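Long-range contacts in XC6422 protein (Xanthomonas campestris, PDB 2FUK), which probably acts as a hydrolase, being a small serine enzyme of the alpha/beta-hydrolase fold that lacks a lid: residues A[21-26]-A[74-79]; A[120-125]-A[141-146]; A[55-60]-A[199-204]. All coordinates share one frame; numbering follows the deposited sequence.

From the N terminus, strand 20-27 is followed by strand 38-43 and helix 56-66 before interaction 1 closes the loop against 74-79. Interaction 3 opens inside that loop, at 55-60, and closes only near the C terminus at 199-204, so the two cross. Interaction 2, joining 120-125 to 141-146, opens after interaction 1 has closed and is nested within interaction 3. Interaction 1 pairs strands of the sheet, interaction 2 sets a helix against a loop, and interaction 3 joins two helices. F77 packs on F120 and V124, linking interactions 1 and 2, while R74 touches V58 and T59, linking interactions 1 and 3.

Interaction 1: residues A[21-26]-A[74-79]; sequences PLDVAV and RFNFRS
D23 and N76 grip each other twice, once through the backbone and once through the side chains. N76 N donates to D23 O (2.9 Å), and N76 ND2 gives a nearly straight bond (165°) to D23 OD1 over 3.0 Å. This second bond uses the anti lone pair of the carboxylate and lies in the plane of the amide, while the two flat groups are turned 69° against each other. Both ends are fixed further: D23 OD2 bonds to T82, and N76 OD1 accepts from the backbone of M53. Two residues further along strand 20-27, A25 and R74 form an antiparallel hydrogen-bonded pair, with A25 N to R74 O and R74 N to A25 O both 2.8 Å. The R74 side chain bends at chi3, and its guanidinium presents one face to A25 CB, which sits toward the rim of the group; a salt bridge to D27 and a bond to M53 O anchor it. V24 and F75 form the non-hydrogen-bonded pair between them, where V24 CG2 meets F75 CB at 4.0 Å. With chi1 at 77°, the F75 ring swings away from strand 20-27 toward I41, C43 and V100. L22 CD2 rests 3.5 Å from N76 O. Strand 20-27 thus lies between strands 11-17 and 71-75, joining the antiparallel N-terminal edge to the parallel core of the alpha/beta-hydrolase sheet, with helix 92-107 packed on L22 and F75.

Interaction 2: residues A[120-125]-A[141-146]; sequences FGAYVS and APPAGR
The probable nucleophile elbow, with S119 at its turn, leads directly into helix 120-132, whose first turn sets A122 and Y123 against P142 and P143 in the loop after strand 136-140. The contact is apolar, with no hydrogen bond across it. A122 CB points at the diproline and comes 4.0 Å from P142 CA, while P143 CD lies 4.4 Å from the same methyl. On the next residue, Y123 CB touches P143 CG at 4.0 Å. Only the root of the tyrosine is used: its CG is anti to the backbone N (chi1 166°), which carries the ring away from the prolines to stack on W147. P143 is held in shape by an inverse gamma turn, closed by A144 N bonding to P142 O at 2.7 Å. In the helix, G121 O accepts both S125 N and S125 OG, the hydroxyl bond measuring 2.9 Å. Behind the loop, P142 packs on V174 and W177 of helix 171-178, and P143 touches residues of the likely Ser-His-Asp triad. Strands 112-118 and 136-140 with the helix between them form a beta-alpha-beta crossover, the setting of the nucleophile elbow in alpha/beta-hydrolases.

Interaction 3: residues A[55-60]-A[199-204]; sequences NKVVTM and RKLIDL
The CA atoms of M60 and L201 are the nearest pair across the contact, 6.8 Å apart, where the first turns of helices 56-66 and 201-212 meet. These are two of the helices flanking the sheet of the alpha/beta-hydrolase fold, one early in the chain and one at its C-terminal end. N55 and K200 occupy the N-cap positions, and each first turn is already closed, for instance by L204 N bonding to K200 O. No hydrogen bond spans the gap, and side chains fill it. M60 reaches across with CG anti to its backbone N (chi1 178°) and then bends at chi2 and chi3, which brings CE to 3.3 Å from L201 O and 4.1 Å from L201 CB. The methyl therefore sits against the backbone of the other helix as well as its side chain. L201 answers from the opposite helix, laying CD2 4.3 Å from V57 CA and CD1 4.4 Å from K56 CB. Deeper in, V57 CG1 meets L204 CD2 at 3.9 Å, the two side chains crossing at about a right angle, and V57 also touches F118 of the central strand 112-118. The outer side belongs to the dimer: K56 NZ forms a salt bridge with D32 of the second subunit, L201 packs on that same residue, and I202 on Q209 of the second subunit. K56 O, 4.2 Å from L201 CD2, accepts M60 N and T59 OG1 (3.2 Å) from the same face of its carbonyl plane.

Interaction 1: residues A[21-26]-A[74-79]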
loop_
_atom_site.group_PDB
_atom_site.type_symbol
_atom_site.label_atom_id
_atom_site.label_comp_id
_atom_site.label_asym_id
_atom_site.label_seq_id
_atom_site.Cartn_x
_atom_site.Cartn_y
_atom_site.Cartn_z
ATOM N N PRO A 21 -3.422 -0.895 -32.865
ATOM C CA PRO A 21 -2.645 -0.609 -31.652
ATOM C C PRO A 21 -3.445 -0.694 -30.355
ATOM O O PRO A 21 -4.631 -0.373 -30.320
ATOM C CB PRO A 21 -2.130 0.810 -31.899
ATOM C CG PRO A 21 -2.077 0.899 -33.395
ATOM C CD PRO A 21 -3.361 0.245 -33.796
ATOM N N LEU A 22 -2.773 -1.136 -29.294
ATOM C CA LEU A 22 -3.379 -1.241 -27.968
ATOM C C LEU A 22 -2.457 -0.550 -26.966
ATOM O O LEU A 22 -1.249 -0.802 -26.948
ATOM C CB LEU A 22 -3.559 -2.712 -27.558
ATOM C CG LEU A 22 -4.609 -3.575 -28.263
ATOM C CD1 LEU A 22 -4.474 -5.037 -27.815
ATOM C CD2 LEU A 22 -6.000 -3.050 -27.954
ATOM N N ASP A 23 -3.021 0.334 -26.149
ATOM C CA ASP A 23 -2.247 1.027 -25.125
ATOM C C ASP A 23 -1.959 0.024 -24.024
ATOM O O ASP A 23 -2.876 -0.639 -23.528
ATOM C CB ASP A 23 -3.048 2.177 -24.521
ATOM C CG ASP A 23 -3.397 3.238 -25.530
ATOM O OD1 ASP A 23 -4.375 3.962 -25.280
ATOM O OD2 ASP A 23 -2.689 3.363 -26.557
ATOM N N VAL A 24 -0.693 -0.078 -23.640
ATOM C CA VAL A 24 -0.283 -1.014 -22.608
ATOM C C VAL A 24 0.593 -0.336 -21.560
ATOM O O VAL A 24 1.327 0.601 -21.863
ATOM C CB VAL A 24 0.498 -2.198 -23.243
ATOM C CG1 VAL A 24 1.064 -3.115 -22.170
ATOM C CG2 VAL A 24 -0.428 -2.984 -24.156
ATOM N N ALA A 25 0.492 -0.799 -20.321
ATOM C CA ALA A 25 1.317 -0.266 -19.246
ATOM C C ALA A 25 1.800 -1.455 -18.430
ATOM O O ALA A 25 1.008 -2.314 -18.056
ATOM C CB ALA A 25 0.512 0.686 -18.370
ATOM N N VAL A 26 3.101 -1.508 -18.176
ATOM C CA VAL A 26 3.683 -2.588 -17.392
ATOM C C VAL A 26 4.218 -1.982 -16.105
ATOM O O VAL A 26 5.076 -1.097 -16.144
ATOM C CB VAL A 26 4.843 -3.273 -18.145
ATOM C CG1 VAL A 26 5.444 -4.373 -17.285
ATOM C CG2 VAL A 26 4.334 -3.843 -19.471
ATOM N N ARG A 74 -1.409 -3.588 -17.550
ATOM C CA ARG A 74 -2.706 -2.956 -17.732
ATOM C C ARG A 74 -2.771 -2.584 -19.207
ATOM O O ARG A 74 -1.734 -2.451 -19.863
ATOM C CB ARG A 74 -2.825 -1.693 -16.874
ATOM C CG ARG A 74 -2.939 -1.970 -15.384
ATOM C CD ARG A 74 -2.947 -0.671 -14.594
ATOM N NE ARG A 74 -1.637 -0.028 -14.597
ATOM C CZ ARG A 74 -1.386 1.193 -15.067
ATOM N NH1 ARG A 74 -0.153 1.676 -15.013
ATOM N NH2 ARG A 74 -2.360 1.931 -15.593
ATOM N N PHE A 75 -3.976 -2.432 -19.739
ATOM C CA PHE A 75 -4.107 -2.061 -21.139
ATOM C C PHE A 75 -5.500 -1.545 -21.443
ATOM O O PHE A 75 -6.461 -1.825 -20.717
ATOM C CB PHE A 75 -3.765 -3.262 -22.046
ATOM C CG PHE A 75 -4.853 -4.303 -22.135
ATOM C CD1 PHE A 75 -5.756 -4.296 -23.195
ATOM C CD2 PHE A 75 -4.959 -5.302 -21.170
ATOM C CE1 PHE A 75 -6.751 -5.270 -23.299
ATOM C CE2 PHE A 75 -5.945 -6.278 -21.260
ATOM C CZ PHE A 75 -6.845 -6.265 -22.327
ATOM N N ASN A 76 -5.598 -0.762 -22.511
ATOM C CA ASN A 76 -6.874 -0.220 -22.929
ATOM C C ASN A 76 -7.502 -1.106 -23.995
ATOM O O ASN A 76 -6.845 -1.480 -24.966
ATOM C CB ASN A 76 -6.698 1.194 -23.490
ATOM C CG ASN A 76 -6.526 2.231 -22.407
ATOM O OD1 ASN A 76 -7.012 2.055 -21.297
ATOM N ND2 ASN A 76 -5.850 3.332 -22.731
ATOM N N PHE A 77 -8.765 -1.469 -23.791
ATOM C CA PHE A 77 -9.489 -2.270 -24.769
ATOM C C PHE A 77 -9.674 -1.388 -25.998
ATOM O O PHE A 77 -9.525 -0.166 -25.923
ATOM C CB PHE A 77 -10.869 -2.668 -24.235
ATOM C CG PHE A 77 -10.852 -3.819 -23.265
ATOM C CD1 PHE A 77 -10.310 -5.046 -23.626
ATOM C CD2 PHE A 77 -11.413 -3.684 -21.996
ATOM C CE1 PHE A 77 -10.330 -6.133 -22.735
ATOM C CE2 PHE A 77 -11.438 -4.757 -21.103
ATOM C CZ PHE A 77 -10.896 -5.985 -21.473
ATOM N N ARG A 78 -9.999 -2.004 -27.128
ATOM C CA ARG A 78 -10.213 -1.247 -28.354
ATOM C C ARG A 78 -11.159 -0.057 -28.110
ATOM O O ARG A 78 -12.106 -0.155 -27.331
ATOM C CB ARG A 78 -10.799 -2.166 -29.429
ATOM C CG ARG A 78 -12.128 -2.787 -29.045
ATOM C CD ARG A 78 -12.557 -3.838 -30.055
ATOM N NE ARG A 78 -11.558 -4.889 -30.208
ATOM C CZ ARG A 78 -11.616 -5.832 -31.141
ATOM N NH1 ARG A 78 -12.630 -5.844 -31.999
ATOM N NH2 ARG A 78 -10.667 -6.757 -31.216
ATOM N N SER A 79 -10.880 1.056 -28.790
ATOM C CA SER A 79 -11.663 2.291 -28.711
ATOM C C SER A 79 -11.391 3.180 -27.501
ATOM O O SER A 79 -11.839 4.322 -27.467
ATOM C CB SER A 79 -13.171 1.993 -28.781
ATOM O OG SER A 79 -13.721 1.763 -27.496
#

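Interaction 2: residues A[120-125]-A[141-146]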
loop_
_atom_site.group_PDB
_atom_site.type_symbol
_atom_site.label_atom_id
_atom_site.label_comp_id
_atom_site.label_asym_id
_atom_site.label_seq_id
_atom_site.Cartn_x
_atom_site.Cartn_y
_atom_site.Cartn_z
ATOM N N PHE A 120 -16.964 -4.912 -16.387
ATOM C CA PHE A 120 -16.872 -5.375 -17.772
ATOM C C PHE A 120 -15.573 -6.154 -17.951
ATOM O O PHE A 120 -15.532 -7.147 -18.674
ATOM C CB PHE A 120 -16.912 -4.188 -18.743
ATOM C CG PHE A 120 -16.609 -4.555 -20.177
ATOM C CD1 PHE A 120 -15.355 -4.289 -20.725
ATOM C CD2 PHE A 120 -17.572 -5.164 -20.976
ATOM C CE1 PHE A 120 -15.063 -4.622 -22.052
ATOM C CE2 PHE A 120 -17.291 -5.500 -22.304
ATOM C CZ PHE A 120 -16.033 -5.228 -22.841
ATOM N N GLY A 121 -14.516 -5.702 -17.279
ATOM C CA GLY A 121 -13.234 -6.373 -17.383
ATOM C C GLY A 121 -13.255 -7.760 -16.765
ATOM O O GLY A 121 -12.465 -8.627 -17.140
ATOM N N ALA A 122 -14.140 -7.964 -15.797
ATOM C CA ALA A 122 -14.264 -9.268 -15.158
ATOM C C ALA A 122 -15.000 -10.194 -16.123
ATOM O O ALA A 122 -14.714 -11.391 -16.198
ATOM C CB ALA A 122 -15.033 -9.143 -13.845
ATOM N N TYR A 123 -15.954 -9.636 -16.861
ATOM C CA TYR A 123 -16.700 -10.427 -17.831
ATOM C C TYR A 123 -15.747 -10.899 -18.925
ATOM O O TYR A 123 -15.732 -12.073 -19.268
ATOM C CB TYR A 123 -17.835 -9.593 -18.444
ATOM C CG TYR A 123 -18.454 -10.185 -19.697
ATOM C CD1 TYR A 123 -19.186 -11.375 -19.649
ATOM C CD2 TYR A 123 -18.320 -9.543 -20.927
ATOM C CE1 TYR A 123 -19.778 -11.913 -20.803
ATOM C CE2 TYR A 123 -18.904 -10.067 -22.083
ATOM C CZ TYR A 123 -19.634 -11.253 -22.013
ATOM O OH TYR A 123 -20.227 -11.764 -23.150
ATOM N N VAL A 124 -14.940 -9.985 -19.459
ATOM C CA VAL A 124 -14.009 -10.344 -20.526
ATOM C C VAL A 124 -12.957 -11.359 -20.089
ATOM O O VAL A 124 -12.654 -12.297 -20.832
ATOM C CB VAL A 124 -13.294 -9.088 -21.102
ATOM C CG1 VAL A 124 -12.250 -9.502 -22.140
ATOM C CG2 VAL A 124 -14.313 -8.175 -21.746
ATOM N N SER A 125 -12.385 -11.185 -18.899
ATOM C CA SER A 125 -11.373 -12.128 -18.449
ATOM C C SER A 125 -11.962 -13.495 -18.111
ATOM O O SER A 125 -11.328 -14.514 -18.353
ATOM C CB SER A 125 -10.579 -11.565 -17.261
ATOM O OG SER A 125 -11.404 -11.139 -16.201
ATOM N N ALA A 141 -16.476 -7.371 -8.934
ATOM C CA ALA A 141 -17.805 -6.962 -9.359
ATOM C C ALA A 141 -18.209 -7.575 -10.701
ATOM O O ALA A 141 -18.560 -6.855 -11.643
ATOM C CB ALA A 141 -17.892 -5.441 -9.427
ATOM N N PRO A 142 -18.169 -8.918 -10.807
ATOM C CA PRO A 142 -18.556 -9.546 -12.076
ATOM C C PRO A 142 -19.985 -9.112 -12.344
ATOM O O PRO A 142 -20.857 -9.303 -11.506
ATOM C CB PRO A 142 -18.439 -11.040 -11.777
ATOM C CG PRO A 142 -18.707 -11.115 -10.292
ATOM C CD PRO A 142 -17.927 -9.932 -9.767
ATOM N N PRO A 143 -20.239 -8.519 -13.514
ATOM C CA PRO A 143 -21.578 -8.046 -13.866
ATOM C C PRO A 143 -22.642 -9.094 -14.154
ATOM O O PRO A 143 -23.192 -9.129 -15.251
ATOM C CB PRO A 143 -21.305 -7.147 -15.068
ATOM C CG PRO A 143 -20.195 -7.870 -15.750
ATOM C CD PRO A 143 -19.277 -8.234 -14.597
ATOM N N ALA A 144 -22.936 -9.944 -13.172
ATOM C CA ALA A 144 -23.971 -10.955 -13.353
ATOM C C ALA A 144 -25.297 -10.225 -13.528
ATOM O O ALA A 144 -25.520 -9.156 -12.943
ATOM C CB ALA A 144 -24.036 -11.871 -12.147
ATOM N N GLY A 145 -26.174 -10.802 -14.337
ATOM C CA GLY A 145 -27.457 -10.175 -14.578
ATOM C C GLY A 145 -27.471 -9.316 -15.833
ATOM O O GLY A 145 -28.549 -8.997 -16.339
ATOM N N ARG A 146 -26.300 -8.945 -16.351
ATOM C CA ARG A 146 -26.241 -8.115 -17.556
ATOM C C ARG A 146 -25.481 -8.776 -18.717
ATOM O O ARG A 146 -25.790 -8.530 -19.887
ATOM C CB ARG A 146 -25.610 -6.760 -17.221
ATOM C CG ARG A 146 -26.028 -5.616 -18.154
ATOM C CD ARG A 146 -27.545 -5.411 -18.125
ATOM N NE ARG A 146 -28.014 -5.108 -16.774
ATOM C CZ ARG A 146 -29.294 -5.017 -16.424
ATOM N NH1 ARG A 146 -30.251 -5.207 -17.327
ATOM N NH2 ARG A 146 -29.615 -4.740 -15.166
#

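Interaction 3: residues A[55-60]-A[199-204]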
loop_
_atom_site.group_PDB
_atom_site.type_symbol
_atom_site.label_atom_id
_atom_site.label_comp_id
_atom_site.label_asym_id
_atom_site.label_seq_id
_atom_site.Cartn_x
_atom_site.Cartn_y
_atom_site.Cartn_z
ATOM N N ASN A 55 -8.405 3.698 -14.520
ATOM C CA ASN A 55 -9.504 3.598 -13.561
ATOM C C ASN A 55 -8.895 3.304 -12.182
ATOM O O ASN A 55 -7.993 2.475 -12.071
ATOM C CB ASN A 55 -10.431 2.456 -13.991
ATOM C CG ASN A 55 -11.545 2.201 -13.007
ATOM O OD1 ASN A 55 -12.607 2.838 -13.060
ATOM N ND2 ASN A 55 -11.308 1.273 -12.088
ATOM N N LYS A 56 -9.387 3.981 -11.141
ATOM C CA LYS A 56 -8.867 3.810 -9.780
ATOM C C LYS A 56 -8.969 2.383 -9.221
ATOM O O LYS A 56 -8.083 1.933 -8.487
ATOM C CB LYS A 56 -9.566 4.790 -8.833
ATOM C CG LYS A 56 -9.413 6.270 -9.207
ATOM C CD LYS A 56 -10.348 7.138 -8.346
ATOM C CE LYS A 56 -10.337 8.617 -8.738
ATOM N NZ LYS A 56 -9.014 9.271 -8.555
ATOM N N VAL A 57 -10.048 1.674 -9.539
ATOM C CA VAL A 57 -10.190 0.300 -9.057
ATOM C C VAL A 57 -9.147 -0.571 -9.767
ATOM O O VAL A 57 -8.529 -1.443 -9.160
ATOM C CB VAL A 57 -11.607 -0.245 -9.344
ATOM C CG1 VAL A 57 -11.718 -1.696 -8.899
ATOM C CG2 VAL A 57 -12.628 0.611 -8.631
ATOM N N VAL A 58 -8.961 -0.329 -11.062
ATOM C CA VAL A 58 -7.984 -1.075 -11.843
ATOM C C VAL A 58 -6.569 -0.863 -11.307
ATOM O O VAL A 58 -5.817 -1.825 -11.144
ATOM C CB VAL A 58 -8.023 -0.650 -13.332
ATOM C CG1 VAL A 58 -6.835 -1.238 -14.084
ATOM C CG2 VAL A 58 -9.325 -1.119 -13.964
ATOM N N THR A 59 -6.200 0.387 -11.033
ATOM C CA THR A 59 -4.853 0.642 -10.538
ATOM C C THR A 59 -4.620 0.168 -9.109
ATOM O O THR A 59 -3.493 -0.165 -8.761
ATOM C CB THR A 59 -4.457 2.131 -10.665
ATOM O OG1 THR A 59 -5.380 2.955 -9.950
ATOM C CG2 THR A 59 -4.436 2.535 -12.135
ATOM N N MET A 60 -5.660 0.129 -8.277
ATOM C CA MET A 60 -5.454 -0.365 -6.917
ATOM C C MET A 60 -5.329 -1.882 -6.970
ATOM O O MET A 60 -4.609 -2.476 -6.173
ATOM C CB MET A 60 -6.596 0.031 -5.978
ATOM C CG MET A 60 -6.426 -0.528 -4.562
ATOM S SD MET A 60 -4.834 -0.054 -3.761
ATOM C CE MET A 60 -5.440 0.835 -2.287
ATOM N N ARG A 199 -13.947 5.181 -1.217
ATOM C CA ARG A 199 -13.383 5.225 0.131
ATOM C C ARG A 199 -13.252 3.821 0.722
ATOM O O ARG A 199 -13.287 3.620 1.938
ATOM C CB ARG A 199 -14.242 6.129 1.021
ATOM C CG ARG A 199 -14.293 7.585 0.542
ATOM C CD ARG A 199 -12.915 8.244 0.585
ATOM N NE ARG A 199 -12.918 9.644 0.158
ATOM C CZ ARG A 199 -12.845 10.059 -1.107
ATOM N NH1 ARG A 199 -12.856 11.361 -1.377
ATOM N NH2 ARG A 199 -12.764 9.186 -2.102
ATOM N N LYS A 200 -13.092 2.844 -0.162
ATOM C CA LYS A 200 -12.942 1.455 0.247
ATOM C C LYS A 200 -11.820 0.786 -0.539
ATOM O O LYS A 200 -11.691 -0.435 -0.510
ATOM C CB LYS A 200 -14.246 0.686 0.010
ATOM C CG LYS A 200 -15.356 0.997 0.993
ATOM C CD LYS A 200 -15.100 0.339 2.336
ATOM C CE LYS A 200 -16.304 0.543 3.246
ATOM N NZ LYS A 200 -16.214 -0.235 4.510
ATOM N N LEU A 201 -11.004 1.578 -1.230
ATOM C CA LEU A 201 -9.915 1.023 -2.033
ATOM C C LEU A 201 -8.869 0.285 -1.199
ATOM O O LEU A 201 -8.283 -0.703 -1.652
ATOM C CB LEU A 201 -9.241 2.131 -2.850
ATOM C CG LEU A 201 -10.082 2.797 -3.948
ATOM C CD1 LEU A 201 -9.289 3.932 -4.566
ATOM C CD2 LEU A 201 -10.461 1.786 -5.011
ATOM N N ILE A 202 -8.620 0.769 0.012
ATOM C CA ILE A 202 -7.646 0.119 0.879
ATOM C C ILE A 202 -8.218 -1.221 1.341
ATOM O O ILE A 202 -7.485 -2.209 1.489
ATOM C CB ILE A 202 -7.320 1.004 2.099
ATOM C CG1 ILE A 202 -6.207 0.366 2.924
ATOM C CG2 ILE A 202 -8.571 1.200 2.958
ATOM C CD1 ILE A 202 -5.706 1.265 4.034
ATOM N N ASP A 203 -9.530 -1.259 1.560
ATOM C CA ASP A 203 -10.184 -2.490 1.983
ATOM C C ASP A 203 -10.142 -3.482 0.829
ATOM O O ASP A 203 -10.002 -4.685 1.038
ATOM C CB ASP A 203 -11.642 -2.241 2.363
ATOM C CG ASP A 203 -11.789 -1.256 3.495
ATOM O OD1 ASP A 203 -11.537 -0.049 3.276
ATOM O OD2 ASP A 203 -12.159 -1.694 4.602
ATOM N N LEU A 204 -10.297 -2.967 -0.389
ATOM C CA LEU A 204 -10.259 -3.798 -1.583
ATOM C C LEU A 204 -8.871 -4.428 -1.693
ATOM O O LEU A 204 -8.732 -5.613 -1.995
ATOM C CB LEU A 204 -10.560 -2.948 -2.823
ATOM C CG LEU A 204 -10.310 -3.606 -4.183
ATOM C CD1 LEU A 204 -11.240 -4.801 -4.373
ATOM C CD2 LEU A 204 -10.511 -2.570 -5.292
#